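Local coordinates for GH3 beta-N-acetylglucosaminidase (Paenibacillaceae, PDB 6K5J), which probably hydrolyses terminal, beta-linked N-acetylglucosamine residues from the non-reducing ends of its substrates, as a family 3 glycoside hydrolase, at residues Ser81-Gly86 against Thr180-Pro185; Gly171-Gly176 against Gly223-Met228; Asp139-Asn142 against Val148-Val151. All blocks are in the same frame, centred on the assembly; numbering follows the deposited sequence.

All three contacts lie in the family 3 N-terminal domain, a TIM-barrel relative, and differ in distance from the bound sugar. Contact 1 hydrogen-bonds to it directly. Contact 3 lies beside it, the side chain of Ile149 about 5 Å away, its centre about 13 Å from that of contact 1; the two meet through His183 ND1 and Asp139 OD2, 2.8 Å apart, linking a sugar-binding histidine to this loop. Contact 2 lies where strand 226-229 begins, against the end of helix 158-174; the Val224 side chain is about 14 Å from the sugar, although Met228 further along touches it. Neighbouring strands 178-184 and 226-229 join contacts 1 and 2, with Met228 N 2.8 Å from Val181 O.

Contact 1 of 3, residues Ser81-Gly86 against Thr180-Pro185; sequences SIDQEG and TVKHFP. With NAG (2-acetamido-2-deoxy-beta-D-glucopyranose), chain B.
In the sugar-binding site, Lys182 reaches from its strand to the carboxylates of Glu85 and Asp83. Its NZ lies 2.7 Å from Glu85 OE2, a hydrogen-bonded salt bridge in which NZ meets the oxygen 42° out of the carboxylate plane, and the two side chains cross at about a right angle. The ion pair from NZ to Asp83 OD1 is long, at 3.6 Å. Beyond CG the lysine chain is fully extended, carrying its ammonium across to the other segment. NZ also donates to NAG O3 at 2.9 Å and to Phe134 O. Both segments sit toward the C-terminal ends of barrel strands, 81-86 just after 79-81 and 180-185 on the later part of 178-184, where TIM barrels characteristically place their active sites. Asp83 grips the sugar through OD1, which accepts from NAG O4 at 2.6 Å; the 2.4 Å from NAG O6 to OD2 is doubtfully short. Second partners are arginines, Arg91 for Asp83 OD2 and Arg152 for Glu85 OE2. His183 follows a cis peptide bond and sets NE2 2.7 Å from NAG O3. Sugar C8 covers one face of its ring toward the rim, Lys182 CG the centre of the opposite face.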
loop_
_atom_site.group_PDB
_atom_site.type_symbol
_atom_site.label_atom_id
_atom_site.label_comp_id
_atom_site.label_asym_id
_atom_site.label_seq_id
_atom_site.Cartn_x
_atom_site.Cartn_y
_atom_site.Cartn_z
ATOM N N SER A 81 -4.096 13.508 1.198
ATOM C CA SER A 81 -3.944 12.067 1.342
ATOM C C SER A 81 -2.653 11.586 0.678
ATOM O O SER A 81 -1.896 12.372 0.099
ATOM C CB SER A 81 -5.147 11.329 0.757
ATOM O OG SER A 81 -5.186 9.990 1.270
ATOM N N ILE A 82 -2.442 10.279 0.744
ATOM C CA ILE A 82 -1.179 9.648 0.368
ATOM C C ILE A 82 -1.391 8.142 0.426
ATOM O O ILE A 82 -2.306 7.667 1.105
ATOM C CB ILE A 82 -0.052 10.115 1.348
ATOM C CG1 ILE A 82 1.337 9.683 0.865
ATOM C CG2 ILE A 82 -0.307 9.586 2.780
ATOM C CD1 ILE A 82 2.469 10.289 1.683
ATOM N N ASP A 83 -0.571 7.379 -0.308
ATOM C CA ASP A 83 -0.559 5.912 -0.179
ATOM C C ASP A 83 0.612 5.481 0.704
ATOM O O ASP A 83 1.610 4.940 0.235
ATOM C CB ASP A 83 -0.444 5.237 -1.544
ATOM C CG ASP A 83 -1.592 5.550 -2.447
ATOM O OD1 ASP A 83 -2.752 5.370 -2.010
ATOM O OD2 ASP A 83 -1.324 5.965 -3.596
ATOM N N GLN A 84 0.485 5.743 1.999
ATOM C CA GLN A 84 1.528 5.362 2.957
ATOM C C GLN A 84 1.072 4.125 3.735
ATOM O O GLN A 84 0.719 4.173 4.916
ATOM C CB GLN A 84 1.862 6.549 3.869
ATOM C CG GLN A 84 3.168 6.408 4.639
ATOM C CD GLN A 84 4.405 6.766 3.819
ATOM O OE1 GLN A 84 4.401 6.722 2.586
ATOM N NE2 GLN A 84 5.478 7.110 4.511
ATOM N N GLU A 85 1.087 2.982 3.025
ATOM C CA GLU A 85 0.587 1.729 3.589
ATOM C C GLU A 85 1.564 1.128 4.589
ATOM O O GLU A 85 1.139 0.511 5.571
ATOM C CB GLU A 85 0.295 0.712 2.467
ATOM C CG GLU A 85 -0.747 1.204 1.457
ATOM C CD GLU A 85 -0.960 0.266 0.273
ATOM O OE1 GLU A 85 -0.626 -0.937 0.385
ATOM O OE2 GLU A 85 -1.474 0.743 -0.770
ATOM N N GLY A 86 2.857 1.328 4.380
ATOM C CA GLY A 86 3.893 0.671 5.152
ATOM C C GLY A 86 4.599 -0.401 4.336
ATOM O O GLY A 86 4.147 -0.818 3.267
ATOM N N THR A 180 -8.591 4.954 5.347
ATOM C CA THR A 180 -9.376 4.587 4.168
ATOM C C THR A 180 -9.161 3.099 3.925
ATOM O O THR A 180 -8.161 2.712 3.309
ATOM C CB THR A 180 -8.970 5.389 2.929
ATOM O OG1 THR A 180 -8.937 6.783 3.228
ATOM C CG2 THR A 180 -9.970 5.144 1.765
ATOM N N VAL A 181 -10.088 2.258 4.388
ATOM C CA VAL A 181 -9.931 0.828 4.141
ATOM C C VAL A 181 -10.207 0.535 2.671
ATOM O O VAL A 181 -11.102 1.132 2.058
ATOM C CB VAL A 181 -10.830 0.007 5.084
ATOM C CG1 VAL A 181 -10.315 0.157 6.511
ATOM C CG2 VAL A 181 -12.300 0.439 4.988
ATOM N N LYS A 182 -9.433 -0.390 2.093
ATOM C CA LYS A 182 -9.478 -0.641 0.656
ATOM C C LYS A 182 -9.134 -2.110 0.415
ATOM O O LYS A 182 -8.527 -2.758 1.268
ATOM C CB LYS A 182 -8.522 0.319 -0.084
ATOM C CG LYS A 182 -7.015 0.100 0.209
ATOM C CD LYS A 182 -6.165 1.216 -0.451
ATOM C CE LYS A 182 -4.653 0.907 -0.393
ATOM N NZ LYS A 182 -3.845 2.073 -0.927
ATOM N N HIS A 183 -9.544 -2.666 -0.731
ATOM C CA HIS A 183 -10.317 -2.062 -1.809
ATOM C C HIS A 183 -11.681 -2.765 -1.858
ATOM O O HIS A 183 -11.773 -3.923 -2.289
ATOM C CB HIS A 183 -9.602 -2.230 -3.161
ATOM C CG HIS A 183 -8.189 -1.712 -3.189
ATOM N ND1 HIS A 183 -7.122 -2.416 -2.669
ATOM C CD2 HIS A 183 -7.672 -0.566 -3.696
ATOM C CE1 HIS A 183 -6.008 -1.728 -2.856
ATOM N NE2 HIS A 183 -6.313 -0.600 -3.475
ATOM N N PHE A 184 -12.726 -2.063 -1.432
ATOM C CA PHE A 184 -14.020 -2.698 -1.189
ATOM C C PHE A 184 -14.674 -3.132 -2.504
ATOM O O PHE A 184 -14.672 -2.374 -3.476
ATOM C CB PHE A 184 -14.936 -1.721 -0.437
ATOM C CG PHE A 184 -16.293 -2.286 -0.109
ATOM C CD1 PHE A 184 -17.351 -2.144 -0.997
ATOM C CD2 PHE A 184 -16.514 -2.943 1.091
ATOM C CE1 PHE A 184 -18.609 -2.670 -0.703
ATOM C CE2 PHE A 184 -17.770 -3.466 1.407
ATOM C CZ PHE A 184 -18.818 -3.335 0.505
ATOM N N PRO A 185 -15.311 -4.322 -2.547
ATOM C CA PRO A 185 -15.524 -5.255 -1.430
ATOM C C PRO A 185 -14.432 -6.311 -1.237
ATOM O O PRO A 185 -14.673 -7.288 -0.535
ATOM C CB PRO A 185 -16.853 -5.935 -1.800
ATOM C CG PRO A 185 -16.837 -5.961 -3.301
ATOM C CD PRO A 185 -16.139 -4.669 -3.717
HETATM C C1 NAG B . -4.513 2.697 -7.208
HETATM C C2 NAG B . -4.335 1.656 -6.074
HETATM C C3 NAG B . -4.782 2.225 -4.716
HETATM C C4 NAG B . -4.187 3.605 -4.467
HETATM C C5 NAG B . -4.527 4.512 -5.637
HETATM C C6 NAG B . -3.984 5.917 -5.501
HETATM C C7 NAG B . -4.598 -0.788 -6.312
HETATM C C8 NAG B . -5.554 -1.898 -6.654
HETATM N N2 NAG B . -5.093 0.452 -6.387
HETATM O O1 NAG B . -3.830 2.237 -8.325
HETATM O O3 NAG B . -4.392 1.344 -3.667
HETATM O O4 NAG B . -4.708 4.157 -3.264
HETATM O O5 NAG B . -3.945 3.953 -6.818
HETATM O O6 NAG B . -2.568 5.941 -5.632
HETATM O O7 NAG B . -3.440 -1.009 -5.963
#

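Contact 2 of 3, residues Gly171-Gly176 against Gly223-Met228; sequences GFQDAG and GVDAVM
Gln173 OE1 accepts a hydrogen bond from the backbone N of Asp225 at 2.8 Å, with an N-H...O angle of 148°, and a weak second one from Ala179 N. The contact joins the C-terminal end of helix 158-174 to the chain entering strand 226-229, and so ties the helix before strand 178-184 to the start of the strand after it, on the side of the barrel where the strands begin. Gly176 ends that helix in a Schellman motif, its N bonded to Gln173 O at 3.0 Å. Gly223, with positive phi, likewise follows the end of helix 213-222. Extended beyond CG, the glutamine lays its amide over the Asp225 carboxylate, the two planes stacked and only 21° apart; Gln173 CD is 3.6 Å from Asp225 CG. Two acceptors face each other here, OE1 standing 3.4 Å from Asp225 OD2 without a bond between them. The carboxylate finds its stronger partners in Arg340, at OD2, and Arg339, at OD1, whose charges are likely to offset the closeness of the oxygens. At its other end the amide completes a two-point grip on the backbone: NE2 donates to Gly223 O at 3.3 Å, approaching from 40° above the carbonyl plane.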
loop_
_atom_site.group_PDB
_atom_site.type_symbol
_atom_site.label_atom_id
_atom_site.label_comp_id
_atom_site.label_asym_id
_atom_site.label_seq_id
_atom_site.Cartn_x
_atom_site.Cartn_y
_atom_site.Cartn_z
ATOM N N GLY A 171 -5.107 3.075 14.950
ATOM C CA GLY A 171 -3.828 3.766 15.072
ATOM C C GLY A 171 -3.724 4.987 14.174
ATOM O O GLY A 171 -3.212 6.032 14.587
ATOM N N PHE A 172 -4.198 4.872 12.925
ATOM C CA PHE A 172 -4.226 6.035 12.038
ATOM C C PHE A 172 -5.129 7.126 12.610
ATOM O O PHE A 172 -4.730 8.293 12.706
ATOM C CB PHE A 172 -4.722 5.650 10.637
ATOM C CG PHE A 172 -3.752 4.819 9.829
ATOM C CD1 PHE A 172 -2.404 5.149 9.757
ATOM C CD2 PHE A 172 -4.208 3.717 9.115
ATOM C CE1 PHE A 172 -1.532 4.389 9.004
ATOM C CE2 PHE A 172 -3.334 2.927 8.365
ATOM C CZ PHE A 172 -1.997 3.263 8.317
ATOM N N GLN A 173 -6.358 6.766 12.984
ATOM C CA GLN A 173 -7.322 7.799 13.364
ATOM C C GLN A 173 -7.021 8.386 14.741
ATOM O O GLN A 173 -7.275 9.573 14.965
ATOM C CB GLN A 173 -8.746 7.240 13.262
ATOM C CG GLN A 173 -9.116 7.052 11.782
ATOM C CD GLN A 173 -10.451 6.392 11.504
ATOM O OE1 GLN A 173 -10.826 6.243 10.340
ATOM N NE2 GLN A 173 -11.171 5.998 12.546
ATOM N N ASP A 174 -6.438 7.594 15.651
ATOM C CA ASP A 174 -5.968 8.133 16.928
ATOM C C ASP A 174 -4.926 9.221 16.720
ATOM O O ASP A 174 -4.842 10.164 17.516
ATOM C CB ASP A 174 -5.377 7.020 17.804
ATOM C CG ASP A 174 -6.435 6.236 18.556
ATOM O OD1 ASP A 174 -7.623 6.597 18.469
ATOM O OD2 ASP A 174 -6.078 5.245 19.232
ATOM N N ALA A 175 -4.133 9.118 15.655
ATOM C CA ALA A 175 -3.108 10.105 15.348
ATOM C C ALA A 175 -3.641 11.278 14.535
ATOM O O ALA A 175 -2.859 12.152 14.148
ATOM C CB ALA A 175 -1.947 9.447 14.596
ATOM N N GLY A 176 -4.945 11.326 14.277
ATOM C CA GLY A 176 -5.517 12.421 13.528
ATOM C C GLY A 176 -5.473 12.263 12.021
ATOM O O GLY A 176 -5.580 13.260 11.306
ATOM N N GLY A 223 -15.978 2.028 13.344
ATOM C CA GLY A 223 -15.832 3.420 12.976
ATOM C C GLY A 223 -14.636 3.652 12.080
ATOM O O GLY A 223 -13.499 3.670 12.563
ATOM N N VAL A 224 -14.862 3.808 10.774
ATOM C CA VAL A 224 -13.780 4.072 9.828
ATOM C C VAL A 224 -14.147 5.294 8.988
ATOM O O VAL A 224 -15.284 5.428 8.522
ATOM C CB VAL A 224 -13.474 2.846 8.938
ATOM C CG1 VAL A 224 -14.689 2.450 8.096
ATOM C CG2 VAL A 224 -12.234 3.112 8.053
ATOM N N ASP A 225 -13.176 6.188 8.799
ATOM C CA ASP A 225 -13.458 7.479 8.178
ATOM C C ASP A 225 -13.810 7.352 6.704
ATOM O O ASP A 225 -14.612 8.143 6.198
ATOM C CB ASP A 225 -12.260 8.418 8.332
ATOM C CG ASP A 225 -12.163 9.019 9.720
ATOM O OD1 ASP A 225 -13.123 8.875 10.514
ATOM O OD2 ASP A 225 -11.124 9.629 10.016
ATOM N N ALA A 226 -13.219 6.389 5.994
ATOM C CA ALA A 226 -13.438 6.295 4.558
ATOM C C ALA A 226 -13.244 4.857 4.103
ATOM O O ALA A 226 -12.584 4.056 4.768
ATOM C CB ALA A 226 -12.512 7.256 3.786
ATOM N N VAL A 227 -13.887 4.535 2.976
ATOM C CA VAL A 227 -13.774 3.253 2.288
ATOM C C VAL A 227 -13.462 3.552 0.820
ATOM O O VAL A 227 -14.146 4.373 0.195
ATOM C CB VAL A 227 -15.074 2.426 2.421
ATOM C CG1 VAL A 227 -15.012 1.123 1.603
ATOM C CG2 VAL A 227 -15.386 2.119 3.897
ATOM N N MET A 228 -12.427 2.907 0.275
ATOM C CA MET A 228 -12.102 3.014 -1.145
ATOM C C MET A 228 -12.568 1.765 -1.885
ATOM O O MET A 228 -12.406 0.643 -1.395
ATOM C CB MET A 228 -10.594 3.213 -1.362
ATOM C CG MET A 228 -10.153 3.124 -2.834
ATOM S SD MET A 228 -8.360 3.321 -3.047
ATOM C CE MET A 228 -8.164 5.076 -2.745
#

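Contact 3 of 3, residues Asp139-Asn142 against Val148-Val151; sequences DINN and VIGV
Beside the sugar pocket, the loop that follows strand 132-133 folds back on itself, and Asn141 meets Ile149 and Gly150 across the fold. Asn141 is the centre of an inverse gamma turn, recognised by the bond from Asn142 N to Ile140 O at 2.9 Å. With CG anti to the backbone N (chi1 -157°), its amide is directed at the opposite arm, where OD1 accepts from Gly150 N at 2.8 Å. This N-H comes from well above the carbonyl plane, 55° out of it, rather than along a lone pair, and the N-H...O angle is 142°. The same oxygen lies 3.4 Å from Ile149 CB, and the asparagine and isoleucine side chains slide past each other in opposite directions. Gly150 has positive phi, a conformation that favours glycine.

Replacing Asn141 by alanine removes OD1, which is likely to leave Gly150 N without this acceptor and the arm 148-151 freer to shift. Asp139 supplies the second point of contact: crossing Ile149 at about a right angle, it brings OD2 to 3.5 Å from Ile149 CD1 and CB to 3.9 Å from Ile149 CG2. The CD1 methyl thus lies against a buried carboxylate that is well supplied with donors, OD2 taking bonds from Ser137 OG and His183 ND1 and OD1 from His187 N, while CG2 rests on CB. Neighbouring Val148 touches the sugar itself, which places this arm in the pocket wall. Around the folded loop, Ile140 packs on Ala158 and Val161 of helix 158-174, Val151 bonds through its backbone to Met103 of helix 102-108, and Asp139 lies beside Lys182 of strand 178-184.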
loop_
_atom_site.group_PDB
_atom_site.type_symbol
_atom_site.label_atom_id
_atom_site.label_comp_id
_atom_site.label_asym_id
_atom_site.label_seq_id
_atom_site.Cartn_x
_atom_site.Cartn_y
_atom_site.Cartn_z
ATOM N N ASP A 139 -7.758 -6.131 2.031
ATOM C CA ASP A 139 -7.829 -7.239 1.091
ATOM C C ASP A 139 -7.246 -8.496 1.727
ATOM O O ASP A 139 -6.296 -8.438 2.513
ATOM C CB ASP A 139 -7.097 -6.888 -0.202
ATOM C CG ASP A 139 -7.568 -5.565 -0.802
ATOM O OD1 ASP A 139 -8.778 -5.434 -1.104
ATOM O OD2 ASP A 139 -6.732 -4.654 -0.973
ATOM N N ILE A 140 -7.844 -9.639 1.400
ATOM C CA ILE A 140 -7.456 -10.932 1.953
ATOM C C ILE A 140 -6.799 -11.712 0.823
ATOM O O ILE A 140 -7.477 -12.148 -0.119
ATOM C CB ILE A 140 -8.660 -11.696 2.534
ATOM C CG1 ILE A 140 -9.328 -10.898 3.657
ATOM C CG2 ILE A 140 -8.226 -13.063 3.074
ATOM C CD1 ILE A 140 -10.800 -11.294 3.908
ATOM N N ASN A 141 -5.476 -11.877 0.896
ATOM C CA ASN A 141 -4.712 -12.465 -0.207
ATOM C C ASN A 141 -4.759 -13.989 -0.103
ATOM O O ASN A 141 -3.807 -14.655 0.309
ATOM C CB ASN A 141 -3.277 -11.953 -0.206
ATOM C CG ASN A 141 -2.623 -12.058 -1.568
ATOM O OD1 ASN A 141 -2.719 -11.142 -2.390
ATOM N ND2 ASN A 141 -1.944 -13.174 -1.815
ATOM N N ASN A 142 -5.918 -14.538 -0.464
ATOM C CA ASN A 142 -6.145 -15.979 -0.487
ATOM C C ASN A 142 -5.723 -16.610 -1.809
ATOM O O ASN A 142 -5.851 -17.828 -1.969
ATOM C CB ASN A 142 -7.624 -16.279 -0.245
ATOM C CG ASN A 142 -8.487 -15.736 -1.346
ATOM O OD1 ASN A 142 -8.526 -14.531 -1.565
ATOM N ND2 ASN A 142 -9.141 -16.621 -2.090
ATOM N N VAL A 148 -1.340 -7.846 -7.677
ATOM C CA VAL A 148 -1.401 -6.457 -7.242
ATOM C C VAL A 148 -1.482 -6.301 -5.725
ATOM O O VAL A 148 -1.056 -5.255 -5.202
ATOM C CB VAL A 148 -2.576 -5.719 -7.929
ATOM C CG1 VAL A 148 -3.897 -6.343 -7.560
ATOM C CG2 VAL A 148 -2.564 -4.214 -7.600
ATOM N N ILE A 149 -1.961 -7.300 -4.986
ATOM C CA ILE A 149 -2.042 -7.191 -3.530
ATOM C C ILE A 149 -0.789 -7.809 -2.907
ATOM O O ILE A 149 0.146 -7.086 -2.547
ATOM C CB ILE A 149 -3.345 -7.829 -3.008
ATOM C CG1 ILE A 149 -4.555 -7.199 -3.711
ATOM C CG2 ILE A 149 -3.470 -7.685 -1.466
ATOM C CD1 ILE A 149 -4.664 -5.649 -3.574
ATOM N N GLY A 150 -0.739 -9.138 -2.790
ATOM C CA GLY A 150 0.478 -9.764 -2.276
ATOM C C GLY A 150 0.749 -9.321 -0.849
ATOM O O GLY A 150 -0.152 -9.336 -0.002
ATOM N N VAL A 151 1.977 -8.851 -0.574
ATOM C CA VAL A 151 2.344 -8.482 0.803
ATOM C C VAL A 151 1.628 -7.224 1.288
ATOM O O VAL A 151 1.786 -6.818 2.447
ATOM C CB VAL A 151 3.866 -8.294 0.963
ATOM C CG1 VAL A 151 4.621 -9.592 0.639
ATOM C CG2 VAL A 151 4.364 -7.125 0.106
#